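Local coordinates for neutral ceramidase (Pseudomonas aeruginosa, PDB 2ZWS), which hydrolyses the N-acyl bond of ceramides to sphingosine and free fatty acid, using a zinc ion, and also catalyses the reverse synthesis, at residues E290-F304 / T391-L403. Residues are numbered along the deposited sequence; the frame is centred on the assembly and turned at random.
With PLM (palmitic acid), chain G.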
ATOM      1  N   GLU A 290      18.723  -1.182 -21.302  1.00 16.28           N
ATOM      2  CA  GLU A 290      18.203  -2.550 -21.179  1.00 16.16           C
ATOM      3  C   GLU A 290      18.827  -3.243 -19.962  1.00 15.90           C
ATOM      4  O   GLU A 290      20.045  -3.167 -19.754  1.00 15.27           O
ATOM      5  CB  GLU A 290      18.424  -3.391 -22.442  1.00 16.67           C
ATOM      6  CG  GLU A 290      17.746  -4.746 -22.338  1.00 15.83           C
ATOM      7  CD  GLU A 290      17.665  -5.490 -23.643  1.00 17.26           C
ATOM      8  OE1 GLU A 290      18.344  -5.071 -24.611  1.00 20.60           O
ATOM      9  OE2 GLU A 290      16.949  -6.515 -23.678  1.00 17.34           O
ATOM     10  N   VAL A 291      17.985  -3.910 -19.177  1.00 15.22           N
ATOM     11  CA  VAL A 291      18.437  -4.732 -18.047  1.00 15.59           C
ATOM     12  C   VAL A 291      18.876  -6.092 -18.579  1.00 16.02           C
ATOM     13  O   VAL A 291      18.127  -6.781 -19.258  1.00 16.35           O
ATOM     14  CB  VAL A 291      17.310  -4.870 -17.012  1.00 15.86           C
ATOM     15  CG1 VAL A 291      17.718  -5.800 -15.851  1.00 16.61           C
ATOM     16  CG2 VAL A 291      16.918  -3.493 -16.486  1.00 16.04           C
ATOM     17  N   LEU A 292      20.119  -6.450 -18.284  1.00 16.06           N
ATOM     18  CA  LEU A 292      20.698  -7.722 -18.680  1.00 16.79           C
ATOM     19  C   LEU A 292      21.508  -8.327 -17.551  1.00 16.43           C
ATOM     20  O   LEU A 292      22.163  -7.609 -16.781  1.00 17.19           O
ATOM     21  CB  LEU A 292      21.618  -7.539 -19.898  1.00 17.25           C
ATOM     22  CG  LEU A 292      20.930  -7.025 -21.167  1.00 19.11           C
ATOM     23  CD1 LEU A 292      21.975  -6.641 -22.216  1.00 19.71           C
ATOM     24  CD2 LEU A 292      19.933  -8.048 -21.710  1.00 18.16           C
ATOM     25  N   GLY A 293      21.471  -9.646 -17.463  1.00 16.50           N
ATOM     26  CA  GLY A 293      22.270 -10.354 -16.468  1.00 16.64           C
ATOM     27  C   GLY A 293      21.436 -11.192 -15.511  1.00 16.90           C
ATOM     28  O   GLY A 293      20.203 -11.335 -15.670  1.00 17.07           O
ATOM     29  N   GLU A 294      22.117 -11.744 -14.513  1.00 16.83           N
ATOM     30  CA  GLU A 294      21.524 -12.742 -13.637  1.00 17.98           C
ATOM     31  C   GLU A 294      20.423 -12.197 -12.741  1.00 16.55           C
ATOM     32  O   GLU A 294      20.373 -11.006 -12.470  1.00 16.25           O
ATOM     33  CB  GLU A 294      22.600 -13.408 -12.784  1.00 18.99           C
ATOM     34  CG  GLU A 294      23.141 -12.547 -11.694  1.00 21.45           C
ATOM     35  CD  GLU A 294      24.177 -13.253 -10.809  1.00 22.62           C
ATOM     36  OE1 GLU A 294      25.159 -12.591 -10.460  1.00 29.24           O
ATOM     37  OE2 GLU A 294      24.018 -14.435 -10.442  1.00 26.84           O
ATOM     38  N   LEU A 295      19.562 -13.100 -12.301  1.00 15.94           N
ATOM     39  CA  LEU A 295      18.684 -12.834 -11.172  1.00 15.46           C
ATOM     40  C   LEU A 295      19.301 -13.493  -9.943  1.00 15.44           C
ATOM     41  O   LEU A 295      19.818 -14.607 -10.012  1.00 15.79           O
ATOM     42  CB  LEU A 295      17.288 -13.434 -11.407  1.00 15.01           C
ATOM     43  CG  LEU A 295      16.510 -12.942 -12.634  1.00 16.16           C
ATOM     44  CD1 LEU A 295      15.104 -13.523 -12.609  1.00 16.17           C
ATOM     45  CD2 LEU A 295      16.483 -11.424 -12.731  1.00 16.19           C
ATOM     46  N   ASP A 296      19.220 -12.810  -8.809  1.00 13.98           N
ATOM     47  CA  ASP A 296      19.713 -13.365  -7.551  1.00 14.46           C
ATOM     48  C   ASP A 296      18.967 -12.673  -6.436  1.00 13.50           C
ATOM     49  O   ASP A 296      18.257 -11.661  -6.655  1.00 12.63           O
ATOM     50  CB  ASP A 296      21.226 -13.098  -7.424  1.00 15.49           C
ATOM     51  CG  ASP A 296      21.931 -14.028  -6.439  1.00 19.42           C
ATOM     52  OD1 ASP A 296      21.312 -14.933  -5.842  1.00 20.93           O
ATOM     53  OD2 ASP A 296      23.153 -13.845  -6.299  1.00 21.97           O
ATOM     54  N   SER A 297      19.121 -13.216  -5.237  1.00 12.33           N
ATOM     55  CA  SER A 297      18.491 -12.573  -4.091  1.00 12.34           C
ATOM     56  C   SER A 297      19.083 -13.058  -2.783  1.00 11.81           C
ATOM     57  O   SER A 297      19.740 -14.129  -2.720  1.00 12.85           O
ATOM     58  CB  SER A 297      16.989 -12.862  -4.102  1.00 13.22           C
ATOM     59  OG  SER A 297      16.792 -14.260  -3.942  1.00 14.96           O
ATOM     60  N   ARG A 298      18.839 -12.268  -1.731  1.00 11.82           N
ATOM     61  CA  ARG A 298      19.147 -12.703  -0.360  1.00 11.85           C
ATOM     62  C   ARG A 298      18.029 -12.209   0.549  1.00 11.90           C
ATOM     63  O   ARG A 298      17.342 -11.230   0.230  1.00 12.18           O
ATOM     64  CB  ARG A 298      20.487 -12.138   0.140  1.00 12.32           C
ATOM     65  CG  ARG A 298      21.719 -12.678  -0.561  1.00 12.90           C
ATOM     66  CD  ARG A 298      22.001 -14.165  -0.278  1.00 14.37           C
ATOM     67  NE  ARG A 298      23.310 -14.523  -0.817  1.00 15.63           N
ATOM     68  CZ  ARG A 298      23.552 -14.736  -2.115  1.00 15.17           C
ATOM     69  NH1 ARG A 298      22.575 -14.640  -3.010  1.00 15.97           N
ATOM     70  NH2 ARG A 298      24.776 -15.028  -2.525  1.00 16.68           N
ATOM     71  N   PHE A 299      17.864 -12.908   1.666  1.00 12.08           N
ATOM     72  CA  PHE A 299      16.837 -12.567   2.634  1.00 12.21           C
ATOM     73  C   PHE A 299      17.292 -13.042   4.002  1.00 12.50           C
ATOM     74  O   PHE A 299      17.854 -14.140   4.126  1.00 12.49           O
ATOM     75  CB  PHE A 299      15.519 -13.282   2.307  1.00 12.06           C
ATOM     76  CG  PHE A 299      14.461 -13.109   3.361  1.00 12.94           C
ATOM     77  CD1 PHE A 299      13.509 -12.106   3.234  1.00 11.94           C
ATOM     78  CD2 PHE A 299      14.422 -13.939   4.489  1.00 14.13           C
ATOM     79  CE1 PHE A 299      12.558 -11.900   4.215  1.00 13.65           C
ATOM     80  CE2 PHE A 299      13.454 -13.752   5.454  1.00 13.47           C
ATOM     81  CZ  PHE A 299      12.529 -12.743   5.326  1.00 13.23           C
ATOM     82  N   ARG A 300      16.999 -12.235   5.017  1.00 13.65           N
ATOM     83  CA  ARG A 300      17.290 -12.587   6.394  1.00 15.00           C
ATOM     84  C   ARG A 300      16.264 -11.965   7.325  1.00 14.00           C
ATOM     85  O   ARG A 300      16.028 -10.767   7.234  1.00 13.70           O
ATOM     86  CB  ARG A 300      18.667 -11.990   6.761  1.00 17.25           C
ATOM     87  CG  ARG A 300      19.541 -12.993   7.345  1.00 23.16           C
ATOM     88  CD  ARG A 300      20.264 -12.479   8.547  1.00 25.36           C
ATOM     89  NE  ARG A 300      21.104 -11.306   8.362  1.00 25.62           N
ATOM     90  CZ  ARG A 300      21.757 -10.743   9.377  1.00 24.92           C
ATOM     91  NH1 ARG A 300      21.640 -11.274  10.583  1.00 24.95           N
ATOM     92  NH2 ARG A 300      22.538  -9.674   9.197  1.00 22.94           N
ATOM     93  N   PHE A 301      15.679 -12.760   8.230  1.00 13.95           N
ATOM     94  CA  PHE A 301      15.076 -12.184   9.434  1.00 13.56           C
ATOM     95  C   PHE A 301      16.172 -11.838  10.439  1.00 14.23           C
ATOM     96  O   PHE A 301      17.002 -12.690  10.781  1.00 14.84           O
ATOM     97  CB  PHE A 301      14.070 -13.122  10.087  1.00 14.33           C
ATOM     98  CG  PHE A 301      12.722 -13.162   9.402  1.00 12.73           C
ATOM     99  CD1 PHE A 301      11.928 -12.013   9.319  1.00 15.09           C
ATOM    100  CD2 PHE A 301      12.207 -14.360   8.903  1.00 12.45           C
ATOM    101  CE1 PHE A 301      10.662 -12.047   8.737  1.00 14.07           C
ATOM    102  CE2 PHE A 301      10.928 -14.411   8.276  1.00 14.46           C
ATOM    103  CZ  PHE A 301      10.172 -13.258   8.183  1.00 14.14           C
ATOM    104  N   VAL A 302      16.159 -10.599  10.908  1.00 14.23           N
ATOM    105  CA  VAL A 302      17.184 -10.095  11.851  1.00 13.94           C
ATOM    106  C   VAL A 302      16.559  -9.757  13.194  1.00 14.66           C
ATOM    107  O   VAL A 302      15.600  -8.993  13.256  1.00 14.66           O
ATOM    108  CB  VAL A 302      17.888  -8.832  11.293  1.00 14.15           C
ATOM    109  CG1 VAL A 302      19.016  -8.392  12.207  1.00 15.46           C
ATOM    110  CG2 VAL A 302      18.428  -9.112   9.895  1.00 16.62           C
ATOM    111  N   ASP A 303      17.103 -10.328  14.265  1.00 15.45           N
ATOM    112  CA  ASP A 303      16.664  -9.935  15.594  1.00 16.32           C
ATOM    113  C   ASP A 303      17.294  -8.571  15.975  1.00 16.10           C
ATOM    114  O   ASP A 303      18.538  -8.437  16.103  1.00 17.25           O
ATOM    115  CB  ASP A 303      17.021 -11.014  16.612  1.00 17.04           C
ATOM    116  CG  ASP A 303      16.415 -10.748  17.996  1.00 19.62           C
ATOM    117  OD1 ASP A 303      15.801  -9.676  18.220  1.00 19.87           O
ATOM    118  OD2 ASP A 303      16.526 -11.660  18.855  1.00 25.09           O
ATOM    119  N   PHE A 304      16.431  -7.561  16.094  1.00 16.56           N
ATOM    120  CA  PHE A 304      16.882  -6.181  16.365  1.00 16.75           C
ATOM    121  C   PHE A 304      17.260  -5.968  17.836  1.00 18.48           C
ATOM    122  O   PHE A 304      17.947  -4.990  18.170  1.00 18.28           O
ATOM    123  CB  PHE A 304      15.804  -5.167  15.891  1.00 17.17           C
ATOM    124  CG  PHE A 304      16.035  -4.652  14.499  1.00 16.56           C
ATOM    125  CD1 PHE A 304      16.400  -5.521  13.466  1.00 17.55           C
ATOM    126  CD2 PHE A 304      15.892  -3.299  14.218  1.00 16.19           C
ATOM    127  CE1 PHE A 304      16.642  -5.035  12.172  1.00 17.03           C
ATOM    128  CE2 PHE A 304      16.140  -2.813  12.935  1.00 19.16           C
ATOM    129  CZ  PHE A 304      16.527  -3.676  11.921  1.00 18.22           C
ATOM    130  N   THR A 391      10.181  -6.962  16.684  1.00 14.56           N
ATOM    131  CA  THR A 391      11.560  -7.127  17.119  1.00 16.27           C
ATOM    132  C   THR A 391      12.418  -7.883  16.114  1.00 15.99           C
ATOM    133  O   THR A 391      13.633  -7.769  16.147  1.00 17.20           O
ATOM    134  CB  THR A 391      11.620  -7.858  18.467  1.00 17.12           C
ATOM    135  OG1 THR A 391      11.068  -9.170  18.332  1.00 18.19           O
ATOM    136  CG2 THR A 391      10.833  -7.068  19.542  1.00 17.91           C
ATOM    137  N   VAL A 392      11.782  -8.683  15.246  1.00 15.15           N
ATOM    138  CA  VAL A 392      12.522  -9.504  14.280  1.00 13.70           C
ATOM    139  C   VAL A 392      12.058  -9.025  12.919  1.00 13.86           C
ATOM    140  O   VAL A 392      10.864  -9.098  12.622  1.00 14.42           O
ATOM    141  CB  VAL A 392      12.234 -11.020  14.459  1.00 14.54           C
ATOM    142  CG1 VAL A 392      12.841 -11.840  13.291  1.00 13.69           C
ATOM    143  CG2 VAL A 392      12.703 -11.503  15.845  1.00 15.12           C
ATOM    144  N   LEU A 393      12.985  -8.503  12.126  1.00 13.04           N
ATOM    145  CA  LEU A 393      12.599  -7.774  10.911  1.00 12.44           C
ATOM    146  C   LEU A 393      13.272  -8.328   9.661  1.00 12.38           C
ATOM    147  O   LEU A 393      14.425  -8.761   9.718  1.00 13.41           O
ATOM    148  CB  LEU A 393      12.924  -6.279  11.066  1.00 11.98           C
ATOM    149  CG  LEU A 393      12.081  -5.550  12.135  1.00 13.77           C
ATOM    150  CD1 LEU A 393      12.635  -4.188  12.325  1.00 15.58           C
ATOM    151  CD2 LEU A 393      10.623  -5.491  11.694  1.00 15.10           C
ATOM    152  N   PRO A 394      12.539  -8.345   8.532  1.00 12.04           N
ATOM    153  CA  PRO A 394      13.078  -8.884   7.296  1.00 11.94           C
ATOM    154  C   PRO A 394      13.956  -7.853   6.590  1.00 12.20           C
ATOM    155  O   PRO A 394      13.583  -6.662   6.493  1.00 12.15           O
ATOM    156  CB  PRO A 394      11.818  -9.150   6.461  1.00 11.85           C
ATOM    157  CG  PRO A 394      10.847  -8.053   6.879  1.00 11.84           C
ATOM    158  CD  PRO A 394      11.159  -7.832   8.374  1.00 12.61           C
ATOM    159  N   ILE A 395      15.102  -8.333   6.098  1.00 11.27           N
ATOM    160  CA  ILE A 395      15.975  -7.544   5.247  1.00 11.97           C
ATOM    161  C   ILE A 395      16.114  -8.369   3.956  1.00 11.48           C
ATOM    162  O   ILE A 395      16.379  -9.581   4.016  1.00 11.88           O
ATOM    163  CB  ILE A 395      17.370  -7.361   5.903  1.00 11.65           C
ATOM    164  CG1 ILE A 395      17.292  -6.632   7.279  1.00 11.70           C
ATOM    165  CG2 ILE A 395      18.342  -6.679   4.929  1.00 13.63           C
ATOM    166  CD1 ILE A 395      16.704  -5.246   7.175  1.00 15.93           C
ATOM    167  N   GLN A 396      15.940  -7.735   2.794  1.00 10.85           N
ATOM    168  CA  GLN A 396      15.898  -8.458   1.540  1.00 10.77           C
ATOM    169  C   GLN A 396      16.477  -7.605   0.430  1.00 11.22           C
ATOM    170  O   GLN A 396      16.289  -6.370   0.408  1.00 10.96           O
ATOM    171  CB  GLN A 396      14.439  -8.781   1.213  1.00 11.64           C
ATOM    172  CG  GLN A 396      14.289  -9.713   0.000  1.00 10.82           C
ATOM    173  CD  GLN A 396      12.843 -10.043  -0.244  1.00 13.23           C
ATOM    174  OE1 GLN A 396      12.016  -9.142  -0.272  1.00 13.61           O
ATOM    175  NE2 GLN A 396      12.521 -11.344  -0.400  1.00 13.09           N
ATOM    176  N   MET A 397      17.134  -8.281  -0.515  1.00 12.22           N
ATOM    177  CA  MET A 397      17.626  -7.643  -1.735  0.50 12.01           C
ATOM    178  C   MET A 397      17.433  -8.580  -2.907  1.00 12.66           C
ATOM    179  O   MET A 397      17.681  -9.789  -2.792  1.00 12.80           O
ATOM    180  CB  MET A 397      19.115  -7.299  -1.647  0.50 11.91           C
ATOM    181  CG  MET A 397      19.486  -6.259  -0.615  0.50 12.36           C
ATOM    182  SD  MET A 397      21.260  -5.946  -0.485  0.50 12.92           S
ATOM    183  CE  MET A 397      21.642  -5.460  -2.172  0.50 11.12           C
ATOM    184  N   PHE A 398      16.942  -8.024  -4.022  1.00 12.27           N
ATOM    185  CA  PHE A 398      16.902  -8.743  -5.296  1.00 12.59           C
ATOM    186  C   PHE A 398      17.981  -8.150  -6.189  1.00 13.48           C
ATOM    187  O   PHE A 398      18.183  -6.934  -6.191  1.00 13.82           O
ATOM    188  CB  PHE A 398      15.583  -8.517  -6.040  1.00 13.27           C
ATOM    189  CG  PHE A 398      14.403  -9.279  -5.491  1.00 11.81           C
ATOM    190  CD1 PHE A 398      14.534 -10.213  -4.461  1.00 11.89           C
ATOM    191  CD2 PHE A 398      13.149  -9.073  -6.049  1.00 12.00           C
ATOM    192  CE1 PHE A 398      13.423 -10.900  -3.970  1.00 12.78           C
ATOM    193  CE2 PHE A 398      12.034  -9.779  -5.579  1.00 12.13           C
ATOM    194  CZ  PHE A 398      12.178 -10.695  -4.553  1.00 12.40           C
ATOM    195  N   ARG A 399      18.660  -9.001  -6.948  1.00 13.51           N
ATOM    196  CA  ARG A 399      19.474  -8.516  -8.054  1.00 13.91           C
ATOM    197  C   ARG A 399      18.703  -8.849  -9.342  1.00 14.50           C
ATOM    198  O   ARG A 399      18.281 -10.000  -9.546  1.00 14.37           O
ATOM    199  CB  ARG A 399      20.848  -9.200  -8.096  1.00 14.70           C
ATOM    200  CG  ARG A 399      21.550  -8.879  -9.422  1.00 15.94           C
ATOM    201  CD  ARG A 399      22.943  -9.435  -9.530  1.00 17.48           C
ATOM    202  NE  ARG A 399      23.559  -8.891 -10.741  1.00 17.35           N
ATOM    203  CZ  ARG A 399      24.872  -8.742 -10.926  1.00 19.93           C
ATOM    204  NH1 ARG A 399      25.732  -9.147  -9.992  1.00 21.16           N
ATOM    205  NH2 ARG A 399      25.321  -8.201 -12.054  1.00 21.00           N
ATOM    206  N   ILE A 400      18.502  -7.833 -10.185  1.00 14.83           N
ATOM    207  CA  ILE A 400      17.831  -8.013 -11.462  1.00 15.52           C
ATOM    208  C   ILE A 400      18.785  -7.433 -12.520  1.00 15.06           C
ATOM    209  O   ILE A 400      18.795  -6.223 -12.747  1.00 15.31           O
ATOM    210  CB  ILE A 400      16.429  -7.308 -11.489  1.00 16.21           C
ATOM    211  CG1 ILE A 400      15.544  -7.762 -10.314  1.00 16.10           C
ATOM    212  CG2 ILE A 400      15.740  -7.575 -12.806  1.00 17.26           C
ATOM    213  CD1 ILE A 400      14.310  -6.864 -10.097  1.00 16.34           C
ATOM    214  N   GLY A 401      19.644  -8.281 -13.099  1.00 15.20           N
ATOM    215  CA  GLY A 401      20.709  -7.764 -13.969  1.00 15.80           C
ATOM    216  C   GLY A 401      21.600  -6.749 -13.260  1.00 14.91           C
ATOM    217  O   GLY A 401      22.106  -7.018 -12.152  1.00 16.10           O
ATOM    218  N   GLN A 402      21.789  -5.570 -13.858  1.00 14.05           N
ATOM    219  CA  GLN A 402      22.627  -4.538 -13.201  1.00 14.12           C
ATOM    220  C   GLN A 402      21.875  -3.728 -12.145  1.00 14.17           C
ATOM    221  O   GLN A 402      22.401  -2.731 -11.627  1.00 14.57           O
ATOM    222  CB  GLN A 402      23.230  -3.588 -14.250  1.00 14.16           C
ATOM    223  CG  GLN A 402      22.210  -2.636 -14.908  1.00 15.30           C
ATOM    224  CD  GLN A 402      21.628  -3.121 -16.241  1.00 16.70           C
ATOM    225  OE1 GLN A 402      21.374  -2.300 -17.138  1.00 19.51           O
ATOM    226  NE2 GLN A 402      21.367  -4.410 -16.362  1.00 14.29           N
ATOM    227  N   LEU A 403      20.639  -4.135 -11.851  1.00 14.73           N
ATOM    228  CA  LEU A 403      19.823  -3.475 -10.818  0.60 13.95           C
ATOM    229  C   LEU A 403      19.843  -4.243  -9.522  1.00 13.68           C
ATOM    230  O   LEU A 403      19.838  -5.469  -9.523  1.00 14.62           O
ATOM    231  CB  LEU A 403      18.355  -3.428 -11.229  0.60 14.00           C
ATOM    232  CG  LEU A 403      18.034  -2.894 -12.605  0.60 13.27           C
ATOM    233  CD1 LEU A 403      16.507  -2.870 -12.768  0.60 14.77           C
ATOM    234  CD2 LEU A 403      18.632  -1.511 -12.801  0.60 11.80           C
TER
HETATM  235  C1  PLM G 652      24.030 -18.731  -2.173  1.00 59.07           C
HETATM  236  O1  PLM G 652      23.155 -19.003  -3.035  1.00 44.59           O
HETATM  237  O2  PLM G 652      25.056 -18.099  -2.520  1.00 43.97           O
HETATM  238  C2  PLM G 652      23.854 -19.164  -0.738  1.00 46.44           C
HETATM  239  C3  PLM G 652      22.480 -18.721  -0.241  1.00 45.14           C
HETATM  240  C4  PLM G 652      22.204 -19.289   1.145  1.00 48.61           C
HETATM  241  C5  PLM G 652      21.808 -20.764   1.159  1.00 45.59           C
HETATM  242  C6  PLM G 652      21.252 -21.107   2.538  1.00 46.77           C
HETATM  243  C7  PLM G 652      22.318 -21.732   3.431  1.00 45.90           C
HETATM  244  C8  PLM G 652      22.799 -20.780   4.518  1.00 45.29           C
HETATM  245  C9  PLM G 652      23.694 -21.505   5.519  1.00 45.52           C
HETATM  246  CA  PLM G 652      25.033 -20.802   5.710  1.00 45.04           C
HETATM  247  CB  PLM G 652      24.996 -19.851   6.903  1.00 46.09           C
HETATM  248  CC  PLM G 652      25.611 -18.509   6.524  1.00 45.81           C
HETATM  249  CD  PLM G 652      26.784 -18.154   7.432  1.00 46.18           C
HETATM  250  CE  PLM G 652      27.675 -17.080   6.816  1.00 48.26           C
HETATM  251  CF  PLM G 652      27.235 -15.675   7.218  1.00 43.32           C
HETATM  252  CG  PLM G 652      27.792 -15.271   8.579  1.00 47.92           C
HETATM  253  O   HOH W   1      24.228  -7.725 -14.755  1.00 19.69           O
HETATM  254  O   HOH W   2      13.302 -10.526  19.375  1.00 27.48           O
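L295-D303 and V392-I400 pair as antiparallel neighbours in a four-stranded mixed sheet of the ceramidase N-terminal domain; the axes of these two strand segments come within 4.3 Å, their directions 152° apart. Reciprocal backbone bonds mark D296-R399, R298-M397, R300-I395 and V302-L393 as hydrogen-bonded pairs; in the first, R399 N reaches D296 O at 2.7 Å. One further bond at each end extends the pairing, F304 N to T391 O and G401 N to E294 O, the latter at the type II' turn I400-L403 that leads into strand 403-407.

Side chains alternate between two faces. L295, S297, F299 and F301 share theirs with I400, F398, Q396 and P394, facing strand 55-61 near the turn and the 88-89 loop and Q68, a probable substrate-binding residue, farther along. P394 CB meets F299 CE1 obliquely at 3.6 Å, while F299 CZ stands over the centre of the F301 ring. On the face covered by helix 471-488, V302 CG2 touches I395 CG1 at 3.8 Å. R298, bent at chi2 (-68°), donates from NH1 to S297 O in its guanidinium plane; its D296 salt bridge has only weak hydrogen bonding. R298 NH2 bonds L490 O and lies 3.1 Å from palmitic acid O2, over one guanidinium face.

Extended from CG to NE, R399 crosses E294 nearly at right angles. E294 OE1 lies over the R399 guanidinium face, 3.5 Å from R399 NH1, so this salt bridge is electrostatic without a directed N-H; R489 pairs with OE2. Just past strand 295-303, F304 turns a ring face to L393 CD1, a CH-pi contact 3.7 Å from the ring centroid and 8° off its normal.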